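VP35 (Myotis lucifugus, PDB 6DKU) is a microbat-genome homologue of the filoviral polymerase cofactor VP35, represented here by its interferon inhibitory domain, and probably antagonises innate immune signalling. Local coordinates at residues R14-Y19 against V46-F51; E29-I34 against A63-I68; E79-Q84 against W113-L118; R100-G105 against E121-L126. The protein carries 1 engineered substitution. One frame throughout, in Å; residues are numbered along the deposited sequence.

Contact 1 of 4, residues R14-Y19 against V46-F51. Unlike the reference sequence in segment 14-19: Gly18 (reference Ser).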
loop_
_atom_site.group_PDB
_atom_site.type_symbol
_atom_site.label_atom_id
_atom_site.label_comp_id
_atom_site.label_asym_id
_atom_site.label_seq_id
_atom_site.Cartn_x
_atom_site.Cartn_y
_atom_site.Cartn_z
ATOM N N ARG A 14 -9.192 7.758 -0.610
ATOM C CA ARG A 14 -10.541 7.845 -0.048
ATOM C C ARG A 14 -11.487 6.852 -0.716
ATOM O O ARG A 14 -12.259 6.156 -0.041
ATOM C CB ARG A 14 -11.090 9.267 -0.179
ATOM C CG ARG A 14 -12.475 9.414 0.432
ATOM C CD ARG A 14 -13.158 10.721 0.073
ATOM N NE ARG A 14 -13.458 10.831 -1.356
ATOM C CZ ARG A 14 -14.357 10.094 -2.008
ATOM N NH1 ARG A 14 -15.068 9.172 -1.371
ATOM N NH2 ARG A 14 -14.550 10.282 -3.308
ATOM N N VAL A 15 -11.437 6.772 -2.051
ATOM C CA VAL A 15 -12.303 5.847 -2.778
ATOM C C VAL A 15 -12.008 4.415 -2.361
ATOM O O VAL A 15 -12.908 3.679 -1.937
ATOM C CB VAL A 15 -12.137 6.018 -4.297
ATOM C CG1 VAL A 15 -12.704 4.797 -5.023
ATOM C CG2 VAL A 15 -12.786 7.300 -4.773
ATOM N N LEU A 16 -10.743 3.995 -2.474
ATOM C CA LEU A 16 -10.457 2.589 -2.211
ATOM C C LEU A 16 -10.690 2.237 -0.747
ATOM O O LEU A 16 -11.257 1.181 -0.447
ATOM C CB LEU A 16 -9.037 2.226 -2.639
ATOM C CG LEU A 16 -8.959 1.657 -4.059
ATOM C CD1 LEU A 16 -8.936 2.778 -5.094
ATOM C CD2 LEU A 16 -7.749 0.747 -4.218
ATOM N N THR A 17 -10.279 3.102 0.182
ATOM C CA THR A 17 -10.492 2.738 1.582
ATOM C C THR A 17 -11.957 2.829 1.986
ATOM O O THR A 17 -12.320 2.288 3.035
ATOM C CB THR A 17 -9.643 3.601 2.522
ATOM O OG1 THR A 17 -9.841 4.984 2.217
ATOM C CG2 THR A 17 -8.171 3.257 2.371
ATOM N N GLY A 18 -12.799 3.489 1.185
ATOM C CA GLY A 18 -14.233 3.393 1.402
ATOM C C GLY A 18 -14.749 1.965 1.436
ATOM O O GLY A 18 -15.689 1.661 2.175
ATOM N N TYR A 19 -14.142 1.063 0.657
ATOM C CA TYR A 19 -14.603 -0.322 0.619
ATOM C C TYR A 19 -14.127 -1.139 1.808
ATOM O O TYR A 19 -14.610 -2.256 2.011
ATOM C CB TYR A 19 -14.161 -0.999 -0.681
ATOM C CG TYR A 19 -14.809 -0.388 -1.898
ATOM C CD1 TYR A 19 -14.206 0.668 -2.566
ATOM C CD2 TYR A 19 -16.031 -0.846 -2.364
ATOM C CE1 TYR A 19 -14.794 1.244 -3.661
ATOM C CE2 TYR A 19 -16.628 -0.277 -3.466
ATOM C CZ TYR A 19 -16.005 0.769 -4.111
ATOM O OH TYR A 19 -16.587 1.352 -5.212
ATOM N N VAL A 46 -4.833 3.506 -13.551
ATOM C CA VAL A 46 -4.563 2.102 -13.815
ATOM C C VAL A 46 -4.939 1.269 -12.591
ATOM O O VAL A 46 -5.722 0.311 -12.680
ATOM C CB VAL A 46 -3.091 1.912 -14.224
ATOM C CG1 VAL A 46 -2.722 0.438 -14.161
ATOM C CG2 VAL A 46 -2.849 2.475 -15.616
ATOM N N ALA A 47 -4.404 1.640 -11.425
ATOM C CA ALA A 47 -4.711 0.917 -10.200
ATOM C C ALA A 47 -6.211 0.899 -9.924
ATOM O O ALA A 47 -6.766 -0.130 -9.517
ATOM C CB ALA A 47 -3.947 1.547 -9.038
ATOM N N MET A 48 -6.886 2.026 -10.154
ATOM C CA MET A 48 -8.312 2.124 -9.871
ATOM C C MET A 48 -9.127 1.284 -10.845
ATOM O O MET A 48 -10.068 0.586 -10.448
ATOM C CB MET A 48 -8.748 3.581 -9.933
ATOM C CG MET A 48 -10.242 3.772 -9.855
ATOM S SD MET A 48 -10.787 3.868 -8.145
ATOM C CE MET A 48 -9.837 5.275 -7.568
ATOM N N ASP A 49 -8.791 1.352 -12.133
ATOM C CA ASP A 49 -9.484 0.532 -13.119
ATOM C C ASP A 49 -9.339 -0.949 -12.794
ATOM O O ASP A 49 -10.306 -1.713 -12.905
ATOM C CB ASP A 49 -8.948 0.837 -14.518
ATOM C CG ASP A 49 -9.413 2.188 -15.045
ATOM O OD1 ASP A 49 -10.430 2.714 -14.532
ATOM O OD2 ASP A 49 -8.758 2.718 -15.975
ATOM N N HIS A 50 -8.141 -1.370 -12.374
ATOM C CA HIS A 50 -7.934 -2.767 -12.008
ATOM C C HIS A 50 -8.746 -3.146 -10.773
ATOM O O HIS A 50 -9.367 -4.216 -10.730
ATOM C CB HIS A 50 -6.444 -3.025 -11.779
ATOM C CG HIS A 50 -6.131 -4.416 -11.322
ATOM N ND1 HIS A 50 -5.846 -5.442 -12.198
ATOM C CD2 HIS A 50 -6.064 -4.952 -10.079
ATOM C CE1 HIS A 50 -5.610 -6.548 -11.514
ATOM N NE2 HIS A 50 -5.739 -6.279 -10.227
ATOM N N PHE A 51 -8.741 -2.279 -9.757
ATOM C CA PHE A 51 -9.542 -2.494 -8.555
ATOM C C PHE A 51 -11.013 -2.692 -8.902
ATOM O O PHE A 51 -11.647 -3.663 -8.463
ATOM C CB PHE A 51 -9.357 -1.299 -7.620
ATOM C CG PHE A 51 -10.175 -1.362 -6.363
ATOM C CD1 PHE A 51 -9.772 -2.151 -5.298
ATOM C CD2 PHE A 51 -11.325 -0.600 -6.231
ATOM C CE1 PHE A 51 -10.508 -2.200 -4.136
ATOM C CE2 PHE A 51 -12.069 -0.641 -5.069
ATOM C CZ PHE A 51 -11.660 -1.443 -4.020
#
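Leu16 and Phe51 form the dense centre of this contact between helices 9-18 and 41-56, whose short segments run 23° apart with their axes 11.5 Å from each other. Leu16 lies over one face of the Phe51 ring in a CH-pi contact: its CG stands 3.8 Å from the ring centroid, almost on the ring normal, and Leu16 CD2 leans over Phe51 CD1. The other methyl, Leu16 CD1, reaches Met48 CE at 3.6 Å. A branched leucine suits this position because its fork serves both partners. Met48, bent at chi2 and chi3, brings its thioether toward Val15 and Leu16, and SD lies 3.8 Å from Val15 CG1.

Toward solvent the packing thins. Tyr19 is exposed, yet its CD1 comes to 3.5 Å from Phe51 CE2 in an offset edge-to-face pair, the edge of Phe51 turned to the face of Tyr19 and the planes at 63°. Val15, partly exposed, offers one methyl of a short branched side chain. Deeper in, Leu16 also meets Val31, and Phe51 meets Ala64. With apolar and aromatic groups alone meeting across them, the two segments are held together by dispersion and hydrophobic burial rather than by directed polar bonds.

Contact 2 of 4, residues E29-I34 against A63-I68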
loop_
_atom_site.group_PDB
_atom_site.type_symbol
_atom_site.label_atom_id
_atom_site.label_comp_id
_atom_site.label_asym_id
_atom_site.label_seq_id
_atom_site.Cartn_x
_atom_site.Cartn_y
_atom_site.Cartn_z
ATOM N N GLU A 29 -3.095 0.805 4.714
ATOM C CA GLU A 29 -1.731 1.212 4.423
ATOM C C GLU A 29 -1.302 0.793 3.027
ATOM O O GLU A 29 -0.552 1.523 2.378
ATOM C CB GLU A 29 -0.770 0.639 5.463
ATOM C CG GLU A 29 -1.291 0.686 6.881
ATOM C CD GLU A 29 -1.285 2.081 7.475
ATOM O OE1 GLU A 29 -0.938 3.043 6.749
ATOM O OE2 GLU A 29 -1.626 2.213 8.674
ATOM N N LEU A 30 -1.753 -0.363 2.543
ATOM C CA LEU A 30 -1.395 -0.760 1.185
ATOM C C LEU A 30 -2.019 0.179 0.165
ATOM O O LEU A 30 -1.376 0.548 -0.826
ATOM C CB LEU A 30 -1.822 -2.202 0.920
ATOM C CG LEU A 30 -1.443 -2.757 -0.454
ATOM C CD1 LEU A 30 0.018 -2.475 -0.786
ATOM C CD2 LEU A 30 -1.715 -4.245 -0.508
ATOM N N VAL A 31 -3.273 0.573 0.391
ATOM C CA VAL A 31 -3.902 1.583 -0.458
ATOM C C VAL A 31 -3.062 2.855 -0.463
ATOM O O VAL A 31 -2.727 3.404 -1.522
ATOM C CB VAL A 31 -5.339 1.857 0.020
ATOM C CG1 VAL A 31 -5.932 3.044 -0.713
ATOM C CG2 VAL A 31 -6.202 0.615 -0.150
ATOM N N SER A 32 -2.685 3.317 0.731
ATOM C CA SER A 32 -1.883 4.529 0.853
ATOM C C SER A 32 -0.526 4.383 0.163
ATOM O O SER A 32 -0.016 5.343 -0.426
ATOM C CB SER A 32 -1.705 4.875 2.333
ATOM O OG SER A 32 -1.122 6.157 2.489
ATOM N N ALA A 33 0.075 3.191 0.227
ATOM C CA ALA A 33 1.374 2.975 -0.403
ATOM C C ALA A 33 1.253 3.017 -1.915
ATOM O O ALA A 33 2.068 3.655 -2.597
ATOM C CB ALA A 33 1.961 1.636 0.048
ATOM N N ILE A 34 0.229 2.345 -2.450
ATOM C CA ILE A 34 -0.050 2.400 -3.879
ATOM C C ILE A 34 -0.202 3.845 -4.331
ATOM O O ILE A 34 0.359 4.249 -5.357
ATOM C CB ILE A 34 -1.300 1.562 -4.207
ATOM C CG1 ILE A 34 -1.029 0.080 -3.939
ATOM C CG2 ILE A 34 -1.711 1.753 -5.656
ATOM C CD1 ILE A 34 -2.226 -0.805 -4.170
ATOM N N ALA A 63 -8.891 -8.545 -1.493
ATOM C CA ALA A 63 -8.284 -9.273 -2.601
ATOM C C ALA A 63 -7.917 -8.328 -3.729
ATOM O O ALA A 63 -6.809 -8.399 -4.258
ATOM C CB ALA A 63 -9.222 -10.369 -3.108
ATOM N N ALA A 64 -8.829 -7.426 -4.099
ATOM C CA ALA A 64 -8.562 -6.510 -5.206
ATOM C C ALA A 64 -7.330 -5.659 -4.935
ATOM O O ALA A 64 -6.467 -5.502 -5.812
ATOM C CB ALA A 64 -9.781 -5.620 -5.453
ATOM N N ILE A 65 -7.235 -5.104 -3.720
ATOM C CA ILE A 65 -6.081 -4.292 -3.338
ATOM C C ILE A 65 -4.789 -5.084 -3.502
ATOM O O ILE A 65 -3.825 -4.605 -4.109
ATOM C CB ILE A 65 -6.248 -3.776 -1.899
ATOM C CG1 ILE A 65 -7.331 -2.703 -1.842
ATOM C CG2 ILE A 65 -4.935 -3.248 -1.359
ATOM C CD1 ILE A 65 -7.865 -2.494 -0.437
ATOM N N ILE A 66 -4.749 -6.315 -2.974
ATOM C CA ILE A 66 -3.555 -7.141 -3.173
ATOM C C ILE A 66 -3.327 -7.416 -4.660
ATOM O O ILE A 66 -2.179 -7.497 -5.139
ATOM C CB ILE A 66 -3.687 -8.445 -2.354
ATOM C CG1 ILE A 66 -3.470 -8.166 -0.859
ATOM C CG2 ILE A 66 -2.711 -9.496 -2.845
ATOM C CD1 ILE A 66 -3.688 -9.374 0.041
ATOM N N SER A 67 -4.416 -7.523 -5.417
ATOM C CA SER A 67 -4.346 -7.868 -6.827
ATOM C C SER A 67 -3.681 -6.766 -7.629
ATOM O O SER A 67 -3.078 -7.049 -8.668
ATOM C CB SER A 67 -5.751 -8.155 -7.362
ATOM O OG SER A 67 -5.772 -8.246 -8.778
ATOM N N ILE A 68 -3.779 -5.511 -7.176
ATOM C CA ILE A 68 -3.041 -4.445 -7.853
ATOM C C ILE A 68 -1.543 -4.677 -7.722
ATOM O O ILE A 68 -0.794 -4.555 -8.697
ATOM C CB ILE A 68 -3.441 -3.053 -7.325
ATOM C CG1 ILE A 68 -4.964 -2.855 -7.244
ATOM C CG2 ILE A 68 -2.792 -1.953 -8.152
ATOM C CD1 ILE A 68 -5.313 -1.623 -6.378
#
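Val31 and Ile65 mark the nearest backbone approach, 6.9 Å between their CA atoms, where the segments of helices 26-37 and 61-71 run in the same general direction at 34°, with axes 10.2 Å apart. Ile65 sets out toward the other helix and splits its two branches between two partners. Its CG2 lies alongside Leu30, 3.5 Å from CD2 and nearly as close to CG, the two side chains running past each other in opposite directions. Its longer arm turns the other way, and CD1 meets Val31 CG2 at 3.5 Å, roughly at right angles. For Leu30, a trans first torsion (chi1 -177°) carries the isobutyl group out over Ile65, and CD2 extends on to a looser touch with Ile66 CG1 at 4.3 Å.

One turn further on, Ile34 stretches its arm (chi2 177°) so that CD1 comes to 3.9 Å from Ile68 CD1. Beta-branched residues suit such an interface, since their restricted rotation gives firm surfaces that lose little freedom on packing. Phe75 of helix 73-76 touches both Ile34 and Ile68, while Val31 also meets helix 9-18. Polar groups are kept off the seam: Glu29 forms a salt bridge with Arg24, and Ser67 OG bonds Glu54. The join is therefore wholly aliphatic, its fit depending on branch shape, as expected for the buried core of a helical bundle.

Contact 3 of 4, residues E79-Q84 against W113-L118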
loop_
_atom_site.group_PDB
_atom_site.type_symbol
_atom_site.label_atom_id
_atom_site.label_comp_id
_atom_site.label_asym_id
_atom_site.label_seq_id
_atom_site.Cartn_x
_atom_site.Cartn_y
_atom_site.Cartn_z
ATOM N N GLU A 79 9.378 -0.256 -5.573
ATOM C CA GLU A 79 9.920 -0.209 -4.226
ATOM C C GLU A 79 8.841 0.227 -3.249
ATOM O O GLU A 79 8.109 1.188 -3.504
ATOM C CB GLU A 79 11.092 0.765 -4.170
ATOM C CG GLU A 79 12.440 0.153 -4.496
ATOM C CD GLU A 79 12.882 -0.870 -3.471
ATOM O OE1 GLU A 79 13.735 -1.705 -3.822
ATOM O OE2 GLU A 79 12.379 -0.847 -2.322
ATOM N N ALA A 80 8.738 -0.486 -2.134
ATOM C CA ALA A 80 7.812 -0.085 -1.090
ATOM C C ALA A 80 8.172 1.311 -0.596
ATOM O O ALA A 80 9.357 1.635 -0.461
ATOM C CB ALA A 80 7.849 -1.077 0.072
ATOM N N PRO A 81 7.188 2.158 -0.316
ATOM C CA PRO A 81 7.495 3.515 0.146
ATOM C C PRO A 81 8.040 3.528 1.569
ATOM O O PRO A 81 7.760 2.645 2.382
ATOM C CB PRO A 81 6.142 4.225 0.073
ATOM C CG PRO A 81 5.145 3.141 0.276
ATOM C CD PRO A 81 5.735 1.921 -0.400
ATOM N N THR A 82 8.822 4.558 1.865
ATOM C CA THR A 82 9.389 4.751 3.190
ATOM C C THR A 82 8.584 5.792 3.953
ATOM O O THR A 82 8.220 6.832 3.404
ATOM C CB THR A 82 10.848 5.187 3.078
ATOM O OG1 THR A 82 11.464 4.434 2.027
ATOM C CG2 THR A 82 11.603 4.993 4.391
ATOM N N THR A 83 8.279 5.481 5.209
ATOM C CA THR A 83 7.697 6.412 6.165
ATOM C C THR A 83 8.701 6.635 7.288
ATOM O O THR A 83 9.385 5.697 7.718
ATOM C CB THR A 83 6.389 5.878 6.770
ATOM O OG1 THR A 83 5.515 5.402 5.738
ATOM C CG2 THR A 83 5.692 6.979 7.553
ATOM N N GLN A 84 8.789 7.867 7.769
ATOM C CA GLN A 84 9.699 8.203 8.853
ATOM C C GLN A 84 8.897 8.414 10.128
ATOM O O GLN A 84 7.841 9.053 10.099
ATOM C CB GLN A 84 10.523 9.446 8.508
ATOM C CG GLN A 84 11.637 9.151 7.514
ATOM C CD GLN A 84 12.826 10.078 7.655
ATOM O OE1 GLN A 84 12.752 11.106 8.327
ATOM N NE2 GLN A 84 13.940 9.711 7.029
ATOM N N TRP A 113 5.579 -6.288 0.496
ATOM C CA TRP A 113 5.921 -5.175 1.374
ATOM C C TRP A 113 4.880 -4.073 1.250
ATOM O O TRP A 113 4.247 -3.901 0.206
ATOM C CB TRP A 113 7.307 -4.616 1.041
ATOM C CG TRP A 113 8.423 -5.581 1.290
ATOM C CD1 TRP A 113 9.102 -6.297 0.352
ATOM C CD2 TRP A 113 8.988 -5.944 2.558
ATOM N NE1 TRP A 113 10.048 -7.078 0.951
ATOM C CE2 TRP A 113 10.001 -6.883 2.306
ATOM C CE3 TRP A 113 8.724 -5.576 3.878
ATOM C CZ2 TRP A 113 10.759 -7.458 3.324
ATOM C CZ3 TRP A 113 9.475 -6.145 4.886
ATOM C CH2 TRP A 113 10.484 -7.076 4.603
ATOM N N VAL A 114 4.689 -3.330 2.338
ATOM C CA VAL A 114 3.779 -2.191 2.337
ATOM C C VAL A 114 4.551 -0.946 2.750
ATOM O O VAL A 114 4.623 0.035 2.000
ATOM C CB VAL A 114 2.574 -2.426 3.263
ATOM C CG1 VAL A 114 1.611 -1.245 3.179
ATOM C CG2 VAL A 114 1.870 -3.735 2.905
ATOM N N TYR A 115 5.139 -0.972 3.937
ATOM C CA TYR A 115 5.911 0.160 4.420
ATOM C C TYR A 115 7.288 -0.298 4.859
ATOM O O TYR A 115 7.442 -1.355 5.483
ATOM C CB TYR A 115 5.234 0.858 5.602
ATOM C CG TYR A 115 4.064 1.738 5.253
ATOM C CD1 TYR A 115 3.905 2.258 3.973
ATOM C CD2 TYR A 115 3.113 2.053 6.217
ATOM C CE1 TYR A 115 2.824 3.059 3.662
ATOM C CE2 TYR A 115 2.035 2.849 5.916
ATOM C CZ TYR A 115 1.893 3.350 4.640
ATOM O OH TYR A 115 0.813 4.148 4.351
ATOM N N ILE A 116 8.278 0.514 4.539
ATOM C CA ILE A 116 9.574 0.475 5.195
ATOM C C ILE A 116 9.576 1.637 6.182
ATOM O O ILE A 116 9.686 2.802 5.781
ATOM C CB ILE A 116 10.725 0.584 4.192
ATOM C CG1 ILE A 116 10.634 -0.526 3.148
ATOM C CG2 ILE A 116 12.047 0.488 4.911
ATOM C CD1 ILE A 116 10.184 -1.865 3.687
ATOM N N TYR A 117 9.412 1.333 7.468
ATOM C CA TYR A 117 9.457 2.373 8.488
ATOM C C TYR A 117 10.897 2.751 8.795
ATOM O O TYR A 117 11.773 1.887 8.883
ATOM C CB TYR A 117 8.778 1.907 9.773
ATOM C CG TYR A 117 7.275 1.861 9.703
ATOM C CD1 TYR A 117 6.525 3.025 9.661
ATOM C CD2 TYR A 117 6.607 0.651 9.697
ATOM C CE1 TYR A 117 5.146 2.976 9.599
ATOM C CE2 TYR A 117 5.238 0.590 9.638
ATOM C CZ TYR A 117 4.511 1.751 9.590
ATOM O OH TYR A 117 3.144 1.672 9.531
ATOM N N LEU A 118 11.135 4.048 8.977
ATOM C CA LEU A 118 12.451 4.583 9.320
ATOM C C LEU A 118 12.434 5.041 10.772
ATOM O O LEU A 118 11.761 6.020 11.114
ATOM C CB LEU A 118 12.827 5.718 8.373
ATOM C CG LEU A 118 13.793 5.282 7.280
ATOM C CD1 LEU A 118 15.208 5.222 7.850
ATOM C CD2 LEU A 118 13.367 3.915 6.725
#
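Thr82, Thr83 and Gln84 pair in parallel with Ile116, Tyr117 and Leu118, setting the short outer strand 82-84 against strand 113-119 of the mixed sheet. Three backbone bonds fix the register. Pro81 O accepts Ile116 N at 3.1 Å in a nearly straight bond (177°), Ile116 O accepts Thr83 N at 3.1 Å, and Thr83 O takes Leu118 N at 2.7 Å.

Thr83 and Tyr117 share one face of the sheet. Thr83 OG1, opposite the carbonyl carbon (chi1 -49°), stands 3.9 Å above the Tyr115 ring, over its centre, while Pro81 CG approaches the edge of that ring in its plane. The Tyr115 hydroxyl bonds Glu29 of helix 26-37, so this ring ties the sheet to the helices. Ahead of the paired strands, the small Ala80 fits its CB against Trp113 CB at 3.7 Å, and Pro81 also rests on Ala33. On the face of Thr82 and Ile116, Gln84 CG lies 3.7 Å from Leu118 CB, its aliphatic part lying against the leucine.

Val114 and Tyr115 both stand opposite Leu126, forming a classic beta bulge in the strand. A parallel outer strand beside an antiparallel hairpin fits the mixed sheet of the VP35 interferon inhibitory domain.

Contact 4 of 4, residues R100-G105 against E121-L126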
loop_
_atom_site.group_PDB
_atom_site.type_symbol
_atom_site.label_atom_id
_atom_site.label_comp_id
_atom_site.label_asym_id
_atom_site.label_seq_id
_atom_site.Cartn_x
_atom_site.Cartn_y
_atom_site.Cartn_z
ATOM N N ARG A 100 9.419 -6.694 10.805
ATOM C CA ARG A 100 10.650 -7.450 10.636
ATOM C C ARG A 100 11.732 -6.525 10.101
ATOM O O ARG A 100 11.442 -5.526 9.436
ATOM C CB ARG A 100 10.480 -8.635 9.668
ATOM C CG ARG A 100 9.263 -9.516 9.914
ATOM C CD ARG A 100 9.601 -10.606 10.908
ATOM N NE ARG A 100 8.411 -11.340 11.306
ATOM C CZ ARG A 100 7.668 -11.022 12.359
ATOM N NH1 ARG A 100 6.599 -11.749 12.663
ATOM N NH2 ARG A 100 7.979 -9.959 13.094
ATOM N N ASP A 101 12.983 -6.861 10.392
ATOM C CA ASP A 101 14.078 -6.088 9.830
ATOM C C ASP A 101 14.097 -6.260 8.316
ATOM O O ASP A 101 13.502 -7.187 7.759
ATOM C CB ASP A 101 15.412 -6.497 10.456
ATOM C CG ASP A 101 15.530 -7.990 10.643
ATOM O OD1 ASP A 101 14.551 -8.605 11.124
ATOM O OD2 ASP A 101 16.599 -8.548 10.314
ATOM N N VAL A 102 14.775 -5.340 7.648
ATOM C CA VAL A 102 14.571 -5.173 6.216
ATOM C C VAL A 102 15.831 -5.594 5.468
ATOM O O VAL A 102 16.947 -5.241 5.878
ATOM C CB VAL A 102 14.142 -3.728 5.905
ATOM C CG1 VAL A 102 15.306 -2.754 6.024
ATOM C CG2 VAL A 102 13.478 -3.639 4.546
ATOM N N PRO A 103 15.709 -6.374 4.378
ATOM C CA PRO A 103 16.909 -6.814 3.655
ATOM C C PRO A 103 17.593 -5.677 2.915
ATOM O O PRO A 103 17.298 -4.498 3.146
ATOM C CB PRO A 103 16.364 -7.867 2.681
ATOM C CG PRO A 103 14.947 -7.456 2.448
ATOM C CD PRO A 103 14.474 -6.911 3.772
ATOM N N GLU A 104 18.515 -6.020 2.022
ATOM C CA GLU A 104 19.115 -5.051 1.122
ATOM C C GLU A 104 18.551 -5.239 -0.278
ATOM O O GLU A 104 18.395 -6.371 -0.748
ATOM C CB GLU A 104 20.642 -5.173 1.092
ATOM C CG GLU A 104 21.343 -4.445 2.227
ATOM C CD GLU A 104 21.113 -2.938 2.207
ATOM O OE1 GLU A 104 21.411 -2.285 3.228
ATOM O OE2 GLU A 104 20.638 -2.402 1.181
ATOM N N GLY A 105 18.229 -4.126 -0.931
ATOM C CA GLY A 105 17.817 -4.161 -2.313
ATOM C C GLY A 105 16.316 -4.145 -2.500
ATOM O O GLY A 105 15.572 -3.553 -1.714
ATOM N N GLU A 121 16.823 3.854 15.502
ATOM C CA GLU A 121 17.656 2.658 15.570
ATOM C C GLU A 121 16.915 1.514 14.886
ATOM O O GLU A 121 16.289 0.677 15.528
ATOM C CB GLU A 121 18.058 2.311 17.038
ATOM C CG GLU A 121 18.705 0.920 17.215
ATOM C CD GLU A 121 19.640 0.793 18.435
ATOM O OE1 GLU A 121 20.210 -0.307 18.636
ATOM O OE2 GLU A 121 19.825 1.781 19.179
ATOM N N GLY A 122 16.998 1.473 13.563
ATOM C CA GLY A 122 16.461 0.369 12.793
ATOM C C GLY A 122 15.620 0.849 11.620
ATOM O O GLY A 122 15.150 1.979 11.565
ATOM N N SER A 123 15.469 -0.066 10.664
ATOM C CA SER A 123 14.645 0.116 9.472
ATOM C C SER A 123 13.695 -1.079 9.420
ATOM O O SER A 123 14.059 -2.148 8.922
ATOM C CB SER A 123 15.511 0.204 8.222
ATOM O OG SER A 123 14.922 1.040 7.232
ATOM N N LEU A 124 12.489 -0.901 9.952
ATOM C CA LEU A 124 11.542 -1.990 10.155
ATOM C C LEU A 124 10.532 -2.020 9.020
ATOM O O LEU A 124 9.970 -0.985 8.656
ATOM C CB LEU A 124 10.822 -1.838 11.494
ATOM C CG LEU A 124 11.708 -1.587 12.717
ATOM C CD1 LEU A 124 10.899 -1.728 14.000
ATOM C CD2 LEU A 124 12.900 -2.529 12.721
ATOM N N GLY A 125 10.291 -3.209 8.481
ATOM C CA GLY A 125 9.380 -3.386 7.361
ATOM C C GLY A 125 8.068 -3.989 7.798
ATOM O O GLY A 125 8.017 -4.841 8.689
ATOM N N LEU A 126 6.987 -3.537 7.166
ATOM C CA LEU A 126 5.658 -4.072 7.415
ATOM C C LEU A 126 5.132 -4.656 6.115
ATOM O O LEU A 126 5.078 -3.959 5.097
ATOM C CB LEU A 126 4.717 -2.994 7.950
ATOM C CG LEU A 126 3.256 -3.419 8.085
ATOM C CD1 LEU A 126 3.006 -4.036 9.447
ATOM C CD2 LEU A 126 2.339 -2.240 7.854
#
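Arg100 and Gly125 make an antiparallel hydrogen-bonded pair, by which the short, weakly bonded strand 100-101 borders the sheet along strand 122-127. Both backbone bonds of the pair are formed: Gly125 N donates to Arg100 O at 2.8 Å and 174°, and Arg100 N donates to Gly125 O at 3.1 Å and 167°, in the plane of that carbonyl. Pairing then slackens, and beyond Asp101 the chain runs on as loop.

Val102 takes over from the backbone bonds. Its side chain points to the strand, and a first torsion of 74° sets CG1 between the backbone N and the carbonyl carbon, over Ser123: CG1 is 3.7 Å from Ser123 CB and also lies against Ser123 O. Gly125 suits the pair because the direction a side chain would take there runs close to Arg100 O and Val102 CG2. Serine is likewise small enough to lie under the valine methyl.

Arg100 directs its long side chain to the exposed outside, where NH2 bonds Arg97 O; an arginine is at home on such a rim. Strand 122-127 pairs on its far side with strand 113-119, Leu124 bonding Tyr117 through the backbone. Val102 also touches Ile116, Pro103 packs on Trp113, and Leu124 meets Leu99, so the bordering segment lies against the sheet and the loops beside it.

Overall arrangement
Contacts 1 and 2 are buried, apolar helix-helix joins, their centres about 8 Å apart. They interlock: helices 9-18 and 41-56 of contact 1 pack against helices 26-37 and 61-71 of contact 2, Leu16 on Val31 and Phe51 on Ala64. Contacts 3 and 4 belong to one mixed sheet and depend on backbone hydrogen bonds; their side chains are mixed, with Tyr115 and Pro81 toward the helices and polar Gln84 and Arg100 exposed. Contact 3 is partly buried and contact 4 lies at the surface. Strands 113-119 and 122-127 join them directly. Contact 2, nearest the centre of the chain, also meets contact 3 through Glu29, Ala33, Pro81 and Tyr115. Contacts 1 and 4 lie farthest apart, about 28 Å between centres.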